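Local coordinates for protein beta-N-acetylhexosaminidase (Akkermansia muciniphila, PDB 6JEB) that hydrolyses terminal non-reducing N-acetylglucosamine and N-acetylgalactosamine residues from glycans and chitobiose, as a zinc-containing glycosidase of family 20, at residues Phe204-Lys209 with Glu265-Cys270; Lys222-Pro227 with Ala259-Trp264; Pro8-Thr13 with Ile84-Arg89; Leu65-Asp70 with Ala117-Asn122. All blocks are in the same frame, centred on the assembly; numbering follows the deposited sequence.

Contact 1: Phe204-Lys209 with Glu265-Cys270. With ZN (zinc ion), chain B.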
# COMPACT_ATOMS: atom_id res chain seq x y z
N PHE A 204 -4.95 -13.75 24.99
CA PHE A 204 -5.91 -13.13 24.09
C PHE A 204 -6.57 -14.13 23.15
O PHE A 204 -7.43 -13.73 22.36
CB PHE A 204 -5.24 -12.05 23.21
CG PHE A 204 -4.71 -10.86 23.97
CD1 PHE A 204 -4.97 -10.66 25.32
CD2 PHE A 204 -3.96 -9.90 23.29
CE1 PHE A 204 -4.46 -9.52 25.99
CE2 PHE A 204 -3.45 -8.77 23.94
CZ PHE A 204 -3.70 -8.58 25.29
N PHE A 205 -6.21 -15.41 23.21
CA PHE A 205 -6.57 -16.38 22.20
C PHE A 205 -7.44 -17.49 22.79
O PHE A 205 -7.41 -17.76 23.99
CB PHE A 205 -5.32 -16.95 21.53
CG PHE A 205 -4.57 -15.92 20.74
CD1 PHE A 205 -3.78 -14.97 21.38
CD2 PHE A 205 -4.73 -15.84 19.36
CE1 PHE A 205 -3.14 -13.97 20.65
CE2 PHE A 205 -4.08 -14.85 18.63
CZ PHE A 205 -3.28 -13.92 19.27
N CYS A 206 -8.22 -18.13 21.91
CA CYS A 206 -9.14 -19.19 22.35
C CYS A 206 -8.39 -20.33 23.02
O CYS A 206 -8.87 -20.91 24.01
CB CYS A 206 -9.92 -19.74 21.15
SG CYS A 206 -10.86 -18.51 20.22
N PHE A 207 -7.22 -20.68 22.50
CA PHE A 207 -6.42 -21.81 22.99
C PHE A 207 -5.03 -21.28 23.31
O PHE A 207 -4.10 -21.40 22.50
CB PHE A 207 -6.41 -22.96 21.98
CG PHE A 207 -7.77 -23.57 21.77
CD1 PHE A 207 -8.23 -24.57 22.62
CD2 PHE A 207 -8.60 -23.13 20.75
CE1 PHE A 207 -9.49 -25.12 22.46
CE2 PHE A 207 -9.86 -23.69 20.57
CZ PHE A 207 -10.30 -24.69 21.42
N PRO A 208 -4.85 -20.69 24.49
CA PRO A 208 -3.56 -20.08 24.83
C PRO A 208 -2.45 -21.12 24.87
O PRO A 208 -2.59 -22.20 25.46
CB PRO A 208 -3.81 -19.46 26.21
CG PRO A 208 -5.29 -19.27 26.28
CD PRO A 208 -5.87 -20.44 25.53
N LYS A 209 -1.33 -20.78 24.23
CA LYS A 209 -0.16 -21.65 24.15
C LYS A 209 1.02 -20.83 24.65
O LYS A 209 1.66 -20.10 23.88
CB LYS A 209 0.04 -22.15 22.73
CG LYS A 209 -1.12 -23.01 22.22
CD LYS A 209 -1.06 -23.20 20.70
CE LYS A 209 -2.30 -23.86 20.16
NZ LYS A 209 -3.47 -22.95 20.25
N GLU A 265 -14.59 -22.19 16.02
CA GLU A 265 -15.61 -23.24 16.08
C GLU A 265 -15.43 -24.11 17.31
O GLU A 265 -16.41 -24.47 17.97
CB GLU A 265 -15.59 -24.10 14.81
CG GLU A 265 -16.81 -25.01 14.66
CD GLU A 265 -16.74 -26.25 15.54
OE1 GLU A 265 -15.63 -26.78 15.73
OE2 GLU A 265 -17.80 -26.69 16.04
N LYS A 266 -14.17 -24.44 17.65
CA LYS A 266 -13.87 -25.35 18.74
C LYS A 266 -13.81 -24.67 20.10
O LYS A 266 -13.95 -25.36 21.12
CB LYS A 266 -12.52 -26.03 18.50
CG LYS A 266 -12.52 -27.00 17.35
CD LYS A 266 -11.15 -27.60 17.13
CE LYS A 266 -11.18 -28.58 15.96
NZ LYS A 266 -9.84 -29.16 15.67
N CYS A 267 -13.61 -23.36 20.14
CA CYS A 267 -13.39 -22.65 21.39
C CYS A 267 -14.59 -22.82 22.33
O CYS A 267 -15.73 -22.55 21.93
CB CYS A 267 -13.17 -21.17 21.11
SG CYS A 267 -13.10 -20.15 22.60
N PRO A 268 -14.38 -23.24 23.58
CA PRO A 268 -15.52 -23.40 24.49
C PRO A 268 -16.20 -22.09 24.83
O PRO A 268 -17.41 -22.08 25.09
CB PRO A 268 -14.90 -24.07 25.73
CG PRO A 268 -13.46 -23.69 25.67
CD PRO A 268 -13.11 -23.66 24.20
N LEU A 269 -15.47 -20.97 24.82
CA LEU A 269 -16.10 -19.67 25.05
C LEU A 269 -16.89 -19.23 23.83
O LEU A 269 -18.03 -18.77 23.95
CB LEU A 269 -15.04 -18.62 25.39
CG LEU A 269 -14.19 -18.90 26.63
CD1 LEU A 269 -13.17 -17.78 26.80
CD2 LEU A 269 -15.06 -19.05 27.87
N CYS A 270 -16.29 -19.34 22.64
CA CYS A 270 -16.98 -18.91 21.43
C CYS A 270 -18.21 -19.76 21.13
O CYS A 270 -19.21 -19.24 20.62
CB CYS A 270 -16.03 -18.89 20.24
SG CYS A 270 -14.75 -17.60 20.32
ZN ZN B . -12.77 -18.10 21.52

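Contact 2: Lys222-Pro227 with Ala259-Trp264. With ZN (zinc ion), chain B.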
# COMPACT_ATOMS: atom_id res chain seq x y z
N LYS A 222 -3.56 -20.57 12.34
CA LYS A 222 -4.97 -20.67 12.69
C LYS A 222 -5.32 -19.90 13.96
O LYS A 222 -6.49 -19.94 14.38
CB LYS A 222 -5.36 -22.15 12.88
CG LYS A 222 -5.16 -23.02 11.66
CD LYS A 222 -5.50 -24.48 11.96
CE LYS A 222 -5.34 -25.35 10.73
NZ LYS A 222 -5.65 -26.79 11.01
N GLU A 223 -4.37 -19.20 14.57
CA GLU A 223 -4.58 -18.56 15.86
C GLU A 223 -5.37 -17.27 15.69
O GLU A 223 -4.85 -16.27 15.18
CB GLU A 223 -3.23 -18.28 16.52
CG GLU A 223 -2.45 -19.53 16.88
CD GLU A 223 -3.15 -20.35 17.95
OE1 GLU A 223 -3.92 -19.77 18.74
OE2 GLU A 223 -2.91 -21.58 18.00
N LEU A 224 -6.62 -17.27 16.15
CA LEU A 224 -7.46 -16.07 16.12
C LEU A 224 -7.64 -15.54 17.54
O LEU A 224 -7.82 -16.32 18.48
CB LEU A 224 -8.84 -16.38 15.53
CG LEU A 224 -8.90 -17.06 14.16
CD1 LEU A 224 -10.32 -17.06 13.63
CD2 LEU A 224 -7.97 -16.40 13.15
N VAL A 225 -7.60 -14.22 17.69
CA VAL A 225 -7.98 -13.64 18.98
C VAL A 225 -9.41 -14.08 19.32
O VAL A 225 -10.25 -14.28 18.44
CB VAL A 225 -7.83 -12.11 19.02
CG1 VAL A 225 -6.36 -11.71 19.00
CG2 VAL A 225 -8.62 -11.45 17.87
N CYS A 226 -9.67 -14.25 20.61
CA CYS A 226 -10.97 -14.73 21.06
C CYS A 226 -11.87 -13.53 21.35
O CYS A 226 -11.59 -12.77 22.29
CB CYS A 226 -10.83 -15.59 22.30
SG CYS A 226 -12.44 -16.21 22.87
N PRO A 227 -12.96 -13.32 20.59
CA PRO A 227 -13.82 -12.16 20.85
C PRO A 227 -14.51 -12.18 22.21
O PRO A 227 -15.08 -11.16 22.60
CB PRO A 227 -14.86 -12.21 19.72
CG PRO A 227 -14.22 -13.06 18.65
CD PRO A 227 -13.39 -14.08 19.41
N ALA A 259 -8.00 -15.92 7.66
CA ALA A 259 -8.41 -16.14 9.04
C ALA A 259 -9.37 -17.32 9.08
O ALA A 259 -10.59 -17.14 9.23
CB ALA A 259 -9.05 -14.88 9.63
N PRO A 260 -8.86 -18.55 8.96
CA PRO A 260 -9.74 -19.72 9.06
C PRO A 260 -10.32 -19.79 10.46
O PRO A 260 -9.68 -19.41 11.44
CB PRO A 260 -8.79 -20.89 8.79
CG PRO A 260 -7.47 -20.41 9.28
CD PRO A 260 -7.44 -18.93 8.93
N THR A 261 -11.55 -20.29 10.56
CA THR A 261 -12.30 -20.16 11.81
C THR A 261 -12.36 -21.45 12.62
O THR A 261 -13.12 -21.51 13.59
CB THR A 261 -13.70 -19.63 11.53
OG1 THR A 261 -14.31 -20.43 10.51
CG2 THR A 261 -13.65 -18.17 11.07
N GLU A 262 -11.55 -22.45 12.27
CA GLU A 262 -11.53 -23.73 12.98
C GLU A 262 -11.45 -23.55 14.50
O GLU A 262 -12.18 -24.21 15.25
CB GLU A 262 -10.36 -24.57 12.48
CG GLU A 262 -10.11 -25.83 13.27
CD GLU A 262 -8.83 -26.53 12.86
OE1 GLU A 262 -8.36 -26.30 11.72
OE2 GLU A 262 -8.29 -27.30 13.67
N LEU A 263 -10.55 -22.68 14.97
CA LEU A 263 -10.38 -22.56 16.42
C LEU A 263 -11.54 -21.82 17.08
O LEU A 263 -11.87 -22.12 18.23
CB LEU A 263 -9.02 -21.95 16.77
CG LEU A 263 -7.81 -22.79 16.37
CD1 LEU A 263 -6.51 -22.21 16.95
CD2 LEU A 263 -7.98 -24.25 16.78
N TRP A 264 -12.15 -20.85 16.39
CA TRP A 264 -13.39 -20.26 16.89
C TRP A 264 -14.48 -21.31 17.01
O TRP A 264 -15.24 -21.32 17.99
CB TRP A 264 -13.86 -19.14 15.97
CG TRP A 264 -13.21 -17.81 16.20
CD1 TRP A 264 -12.21 -17.51 17.09
CD2 TRP A 264 -13.52 -16.58 15.53
NE1 TRP A 264 -11.88 -16.18 17.00
CE2 TRP A 264 -12.67 -15.59 16.05
CE3 TRP A 264 -14.45 -16.23 14.54
CZ2 TRP A 264 -12.72 -14.26 15.62
CZ3 TRP A 264 -14.49 -14.91 14.10
CH2 TRP A 264 -13.63 -13.94 14.64
ZN ZN B . -12.77 -18.10 21.52
O HOH W 1 -8.88 -20.92 13.48

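Contact 3: Pro8-Thr13 with Ile84-Arg89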
# COMPACT_ATOMS: atom_id res chain seq x y z
N PRO A 8 3.24 9.31 -13.78
CA PRO A 8 2.23 8.81 -14.73
C PRO A 8 1.94 9.75 -15.89
O PRO A 8 2.11 10.97 -15.78
CB PRO A 8 0.98 8.65 -13.86
CG PRO A 8 1.24 9.42 -12.62
CD PRO A 8 2.69 9.62 -12.45
N GLU A 9 1.51 9.17 -17.01
CA GLU A 9 1.17 9.97 -18.18
C GLU A 9 0.10 11.00 -17.82
O GLU A 9 -0.94 10.63 -17.25
CB GLU A 9 0.64 9.07 -19.29
CG GLU A 9 0.38 9.80 -20.62
CD GLU A 9 1.65 10.36 -21.24
OE1 GLU A 9 2.76 9.89 -20.90
OE2 GLU A 9 1.55 11.27 -22.09
N PRO A 10 0.31 12.28 -18.12
CA PRO A 10 -0.72 13.28 -17.83
C PRO A 10 -1.99 13.05 -18.63
O PRO A 10 -1.98 12.48 -19.74
CB PRO A 10 -0.05 14.60 -18.23
CG PRO A 10 1.42 14.33 -18.09
CD PRO A 10 1.58 12.89 -18.54
N SER A 11 -3.10 13.52 -18.08
CA SER A 11 -4.38 13.33 -18.76
C SER A 11 -4.45 14.09 -20.08
O SER A 11 -5.14 13.64 -21.00
CB SER A 11 -5.54 13.69 -17.84
OG SER A 11 -5.38 14.98 -17.28
N ARG A 12 -3.76 15.23 -20.20
CA ARG A 12 -3.69 15.96 -21.47
C ARG A 12 -2.32 16.62 -21.58
O ARG A 12 -1.89 17.34 -20.67
CB ARG A 12 -4.79 17.03 -21.61
CG ARG A 12 -4.71 17.84 -22.91
CD ARG A 12 -5.74 19.00 -22.99
NE ARG A 12 -5.38 19.99 -24.01
CZ ARG A 12 -5.99 20.14 -25.19
NH1 ARG A 12 -7.03 19.39 -25.53
NH2 ARG A 12 -5.54 21.07 -26.04
N THR A 13 -1.63 16.36 -22.69
CA THR A 13 -0.40 17.07 -23.05
C THR A 13 -0.60 17.65 -24.43
O THR A 13 -0.85 16.90 -25.39
CB THR A 13 0.80 16.12 -23.05
OG1 THR A 13 0.91 15.47 -21.78
CG2 THR A 13 2.09 16.90 -23.33
N ILE A 84 0.39 21.07 -20.05
CA ILE A 84 0.01 19.82 -19.40
C ILE A 84 -1.17 20.15 -18.50
O ILE A 84 -1.06 21.00 -17.62
CB ILE A 84 1.17 19.26 -18.58
CG1 ILE A 84 2.38 18.95 -19.47
CG2 ILE A 84 0.72 18.02 -17.80
CD1 ILE A 84 3.70 18.87 -18.69
N THR A 85 -2.30 19.48 -18.71
CA THR A 85 -3.47 19.64 -17.85
C THR A 85 -3.78 18.26 -17.28
O THR A 85 -3.99 17.32 -18.04
CB THR A 85 -4.66 20.16 -18.65
OG1 THR A 85 -4.26 21.31 -19.40
CG2 THR A 85 -5.81 20.55 -17.71
N ASP A 86 -3.78 18.15 -15.95
CA ASP A 86 -3.64 16.83 -15.36
C ASP A 86 -4.45 16.71 -14.08
O ASP A 86 -4.52 17.65 -13.28
CB ASP A 86 -2.15 16.61 -15.06
CG ASP A 86 -1.76 15.15 -15.02
OD1 ASP A 86 -2.58 14.27 -15.37
OD2 ASP A 86 -0.59 14.90 -14.64
N LYS A 87 -5.04 15.53 -13.88
CA LYS A 87 -5.87 15.21 -12.73
C LYS A 87 -5.94 13.70 -12.68
O LYS A 87 -6.03 13.07 -13.74
CB LYS A 87 -7.28 15.81 -12.92
CG LYS A 87 -8.22 15.64 -11.73
CD LYS A 87 -9.63 16.14 -12.06
CE LYS A 87 -10.56 16.00 -10.86
NZ LYS A 87 -10.48 14.61 -10.25
N PRO A 88 -5.90 13.08 -11.50
CA PRO A 88 -5.85 11.61 -11.44
C PRO A 88 -7.19 10.94 -11.73
O PRO A 88 -8.26 11.41 -11.32
CB PRO A 88 -5.44 11.33 -9.99
CG PRO A 88 -5.91 12.53 -9.23
CD PRO A 88 -5.68 13.69 -10.18
N ARG A 89 -7.09 9.78 -12.37
CA ARG A 89 -8.26 8.94 -12.61
C ARG A 89 -8.87 8.47 -11.30
O ARG A 89 -10.10 8.48 -11.14
CB ARG A 89 -7.87 7.75 -13.48
CG ARG A 89 -9.02 6.81 -13.78
CD ARG A 89 -8.60 5.60 -14.59
NE ARG A 89 -9.75 4.74 -14.87
CZ ARG A 89 -9.67 3.49 -15.33
NH1 ARG A 89 -8.48 2.92 -15.55
NH2 ARG A 89 -10.78 2.80 -15.56
O HOH W 2 1.23 12.88 -14.07
O HOH W 3 -3.03 20.52 -21.70

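Contact 4: Leu65-Asp70 with Ala117-Asn122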
# COMPACT_ATOMS: atom_id res chain seq x y z
N LEU A 65 6.86 18.88 -12.61
CA LEU A 65 7.97 19.80 -12.86
C LEU A 65 9.31 19.16 -12.50
O LEU A 65 10.31 19.35 -13.20
CB LEU A 65 7.75 21.10 -12.08
CG LEU A 65 8.71 22.26 -12.33
CD1 LEU A 65 8.71 22.63 -13.80
CD2 LEU A 65 8.33 23.45 -11.46
N ARG A 66 9.34 18.39 -11.41
CA ARG A 66 10.55 17.69 -11.01
C ARG A 66 11.00 16.71 -12.10
O ARG A 66 12.19 16.64 -12.44
CB ARG A 66 10.28 16.98 -9.68
CG ARG A 66 11.43 16.23 -9.06
CD ARG A 66 11.12 15.89 -7.58
NE ARG A 66 9.85 15.18 -7.44
CZ ARG A 66 9.10 15.16 -6.34
NH1 ARG A 66 9.48 15.82 -5.25
NH2 ARG A 66 7.97 14.48 -6.33
N GLN A 67 10.05 15.94 -12.65
CA GLN A 67 10.41 15.00 -13.71
C GLN A 67 10.87 15.73 -14.96
O GLN A 67 11.81 15.29 -15.63
CB GLN A 67 9.24 14.06 -14.01
CG GLN A 67 8.92 13.12 -12.86
CD GLN A 67 8.12 11.90 -13.30
OE1 GLN A 67 7.74 11.78 -14.46
NE2 GLN A 67 7.88 10.99 -12.36
N LEU A 68 10.22 16.85 -15.29
CA LEU A 68 10.66 17.63 -16.45
C LEU A 68 12.05 18.21 -16.23
O LEU A 68 12.85 18.29 -17.17
CB LEU A 68 9.65 18.74 -16.75
CG LEU A 68 8.31 18.28 -17.31
CD1 LEU A 68 7.40 19.48 -17.45
CD2 LEU A 68 8.50 17.57 -18.65
N ARG A 69 12.36 18.62 -14.99
CA ARG A 69 13.71 19.10 -14.70
C ARG A 69 14.73 17.98 -14.85
O ARG A 69 15.84 18.21 -15.35
CB ARG A 69 13.76 19.73 -13.31
CG ARG A 69 13.04 21.05 -13.27
CD ARG A 69 12.94 21.65 -11.88
NE ARG A 69 12.43 23.02 -12.00
CZ ARG A 69 11.86 23.70 -11.02
NH1 ARG A 69 11.70 23.15 -9.82
NH2 ARG A 69 11.45 24.94 -11.25
N ASP A 70 14.38 16.77 -14.41
CA ASP A 70 15.28 15.64 -14.61
C ASP A 70 15.47 15.35 -16.10
O ASP A 70 16.59 15.05 -16.55
CB ASP A 70 14.77 14.40 -13.87
CG ASP A 70 14.84 14.56 -12.35
OD1 ASP A 70 15.57 15.45 -11.87
OD2 ASP A 70 14.16 13.79 -11.63
N ALA A 117 6.52 9.23 -3.95
CA ALA A 117 6.01 10.58 -4.22
C ALA A 117 6.41 11.04 -5.62
O ALA A 117 5.66 11.77 -6.28
CB ALA A 117 6.54 11.56 -3.18
N TYR A 118 7.59 10.62 -6.09
CA TYR A 118 8.04 10.99 -7.42
C TYR A 118 7.06 10.54 -8.49
O TYR A 118 6.93 11.20 -9.53
CB TYR A 118 9.42 10.37 -7.65
CG TYR A 118 10.17 10.82 -8.88
CD1 TYR A 118 10.87 12.02 -8.89
CD2 TYR A 118 10.23 10.02 -10.01
CE1 TYR A 118 11.59 12.43 -10.01
CE2 TYR A 118 10.96 10.40 -11.13
CZ TYR A 118 11.62 11.62 -11.13
OH TYR A 118 12.34 12.01 -12.23
N TYR A 119 6.35 9.43 -8.24
CA TYR A 119 5.36 8.85 -9.15
C TYR A 119 3.91 9.16 -8.74
O TYR A 119 2.98 8.52 -9.25
CB TYR A 119 5.60 7.34 -9.30
CG TYR A 119 6.92 7.10 -10.00
CD1 TYR A 119 7.04 7.34 -11.36
CD2 TYR A 119 8.05 6.69 -9.30
CE1 TYR A 119 8.23 7.17 -12.02
CE2 TYR A 119 9.27 6.51 -9.95
CZ TYR A 119 9.35 6.75 -11.31
OH TYR A 119 10.55 6.60 -11.97
N LYS A 120 3.71 10.13 -7.85
CA LYS A 120 2.38 10.62 -7.46
C LYS A 120 1.54 9.60 -6.69
O LYS A 120 0.31 9.70 -6.67
CB LYS A 120 1.59 11.22 -8.63
CG LYS A 120 2.28 12.38 -9.32
CD LYS A 120 1.35 13.01 -10.35
CE LYS A 120 1.99 14.19 -11.09
NZ LYS A 120 2.97 13.74 -12.12
N PHE A 121 2.16 8.62 -6.03
CA PHE A 121 1.40 7.85 -5.05
C PHE A 121 0.97 8.77 -3.93
O PHE A 121 1.67 9.72 -3.58
CB PHE A 121 2.26 6.72 -4.47
CG PHE A 121 2.40 5.53 -5.39
CD1 PHE A 121 1.43 4.55 -5.42
CD2 PHE A 121 3.50 5.41 -6.23
CE1 PHE A 121 1.54 3.45 -6.26
CE2 PHE A 121 3.62 4.32 -7.09
CZ PHE A 121 2.63 3.34 -7.10
N ASN A 122 -0.21 8.51 -3.35
CA ASN A 122 -0.70 9.35 -2.27
C ASN A 122 -1.12 8.57 -1.03
O ASN A 122 -1.64 9.18 -0.08
CB ASN A 122 -1.83 10.29 -2.73
CG ASN A 122 -3.06 9.55 -3.19
OD1 ASN A 122 -3.06 8.32 -3.28
ND2 ASN A 122 -4.12 10.29 -3.50
O HOH W 4 8.16 13.79 -9.26

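Contact 1: Phe204-Lys209 with Glu265-Cys270
Cys-206 and Cys-267 reach the same zinc ion with different first torsions. SG of Cys-206 lies beside its own backbone N (chi1 -57°), whereas SG of Cys-267 stands anti to the backbone N (chi1 173°). With these settings both sulfurs face the gap between the loop 204-209 and the helix junction 265-270. The Cys-206 SG to zinc distance is 2.3 Å, and that from Cys-267 SG to zinc is also 2.3 Å. Cys-270 SG adds a third bond of 2.4 Å from the first turn of the following helix. Cys-226, further along the same loop, supplies the fourth sulfur. The two segments come close at the shared metal, and Cys-206 CB lies 3.6 Å from Cys-267 CB. Cys-267 also sits at the N-cap of helix 268-277. Its SG accepts a nearly straight bond from Cys-270 N (3.3 Å, 167° at the hydrogen), which probably tempers the negative charge on the thiolate.

Beside the metal, the ring of Phe-207 closes the outer side of the contact. Its CZ lies 3.7 Å from Cys-267 CA. The carbonyl O of Lys-266 comes to the ring edge, near its plane, and Pro-268 CD approaches CZ obliquely at 4.1 Å. With an alanine here, the backbone of Lys-266 and Cys-267 would probably lose this cover, and a gap would open next to the zinc site. Lys-266 sends its amino group back to Glu-262. This is a Cys4 zinc site, probably structural, with Cys-267 and Cys-270 as its CxxC pair at a helix start.

Contact 2: Lys222-Pro227 with Ala259-Trp264
Leu-224, Lys-222 and Trp-264 bury the most surface here. Leu-224 points from the loop 222-227 into the start of helix 262-266. Its CD1 sits over the centre of the five-membered ring of Trp-264, a CH-pi contact of 3.6 Å from CD1 to the ring centroid, only 8° off the ring normal. The same methyl touches Pro-260 O, and CD2 rests on Ala-259 CB. Pro-227 covers the opposite face of the indole, with its CG 3.6 Å from Trp-264 CZ2. The ring is thus clamped between a leucine and a proline. Its rotation is fixed further by a bond in the ring plane. Trp-264 NE1 donates to Val-225 O at 2.9 Å, with 159° at the hydrogen.

Lys-222 lies along the helix start, over Pro-260 and Glu-262. Its chain is extended, with the torsions beyond CG near 180°, and this carries NZ to Glu-262. NZ meets OE1 of Glu-262 on the syn side at 2.8 Å, forming a salt bridge. The other oxygen of Glu-262 pairs with Lys-266. One water donates to Lys-222 O and Pro-260 O and accepts from Leu-263 N, so three backbone groups are joined. Leu-263 CD1 packs on Lys-222 O at 3.4 Å.

Cys-226 binds the zinc through SG, by the end of this helix. The arrangement is a loop-to-helix packing around one tryptophan, set beside the Cys4 zinc site of the catalytic domain.

Contact 3: Pro8-Thr13 with Ile84-Arg89
Ser-11 and Asp-86 meet where the antiparallel pairing of strands 12-16 and 79-86 gives out. Ser-11 N donates to Asp-86 OD1 at 2.9 Å, arriving from above the carboxylate plane. In one of two conformers, Ser-11 OG (chi1 52°, between the backbone N and carbonyl carbon) donates to Thr-85 O at 2.8 Å; the second conformer makes this bond less certain. Next along, Arg-12 and Thr-85 form a hydrogen-bonded pair. Thr-85 N gives Arg-12 O a good bond of 2.9 Å, but the return bond from Arg-12 N to Thr-85 O is weak. Thr-13 and Ile-84 follow as a non-hydrogen-bonded pair.

Pro-10 closes the buried side, its CB 3.5 Å from Ile-84 CG2. Further out, a water donates to both Pro-8 O and Asp-86 OD2. Trp-426 NE1 also binds OD1, and Tyr-39 OH makes a weak bond to OD2. Losing the carboxylate of Asp-86 to a leucine is likely to leave Ser-11 N and the indole N-H of Trp-426 without their acceptor and the bridging water loosely held.

Asp-86 is thus a buried carboxylate gripped by several donors. These bonds probably stabilise its negative charge, and they tie the strand end to helix 417-426.

Contact 4: Leu65-Asp70 with Ala117-Asn122
Tyr-118 lies across one side of helix 55-73, with a different residue of that helix at each part of its ring. Gln-67 covers a face. Its CG is 4.0 Å from the ring centroid, 27° off the normal, a CH-pi contact. Asp-70 and Tyr-118 reach toward each other, and OD2 meets the ring edge. Its carboxylate is nearly coplanar with the ring, 22° away. Tyr-118 OH donates to the anti lone pair of Asp-70 OD2 in a short bond of 2.6 Å. The other oxygen, OD1, pairs with Arg-451 of helix 434-452. In one of its two conformers Arg-66 comes obliquely, with NE 3.6 Å from Tyr-118 CD1.

The ring reaches these partners because CG of Tyr-118 is anti to its backbone N (chi1 -170°). Gln-67 NE2 makes a weak bond to Tyr-118 O at 3.0 Å, while Gln-67 OE1 takes the N-H of Ile-7. A water accepts from NE of that Arg-66 conformer at 2.8 Å and donates to the same Tyr-118 O. Tyr-119 CE1 comes obliquely near Gln-67 NE2, and its own hydroxyl bonds to His-444.

Helix 106-118 ends here in a Schellman motif. Lys-120, with positive phi, bonds through N to Ala-117 O, and Phe-121 N reaches the preceding carbonyl. The contact joins the helix of the N-terminal GH20 domain to the end of the first helix of the TIM barrel.

In the fold
The four contacts form two clusters at opposite sides of the chain's centre. Contacts 1 and 2 share the zinc ion and helix 262-266, with centres 8 Å apart. Lys-209 NZ of contact 1 makes a salt bridge to Glu-223 OE2 of contact 2 at 2.7 Å. Contacts 3 and 4 lie 13 Å apart between centres. They touch through Pro-8 CD and Tyr-119 O (3.4 Å), and Ile-84 packs on Leu-68. Contacts 1 and 3 have centres 53 Å apart. The Ala-259 side chain of contact 2 is about 10 Å from the bound acetamide, and Ala-259 directly follows the catalytic Glu-258.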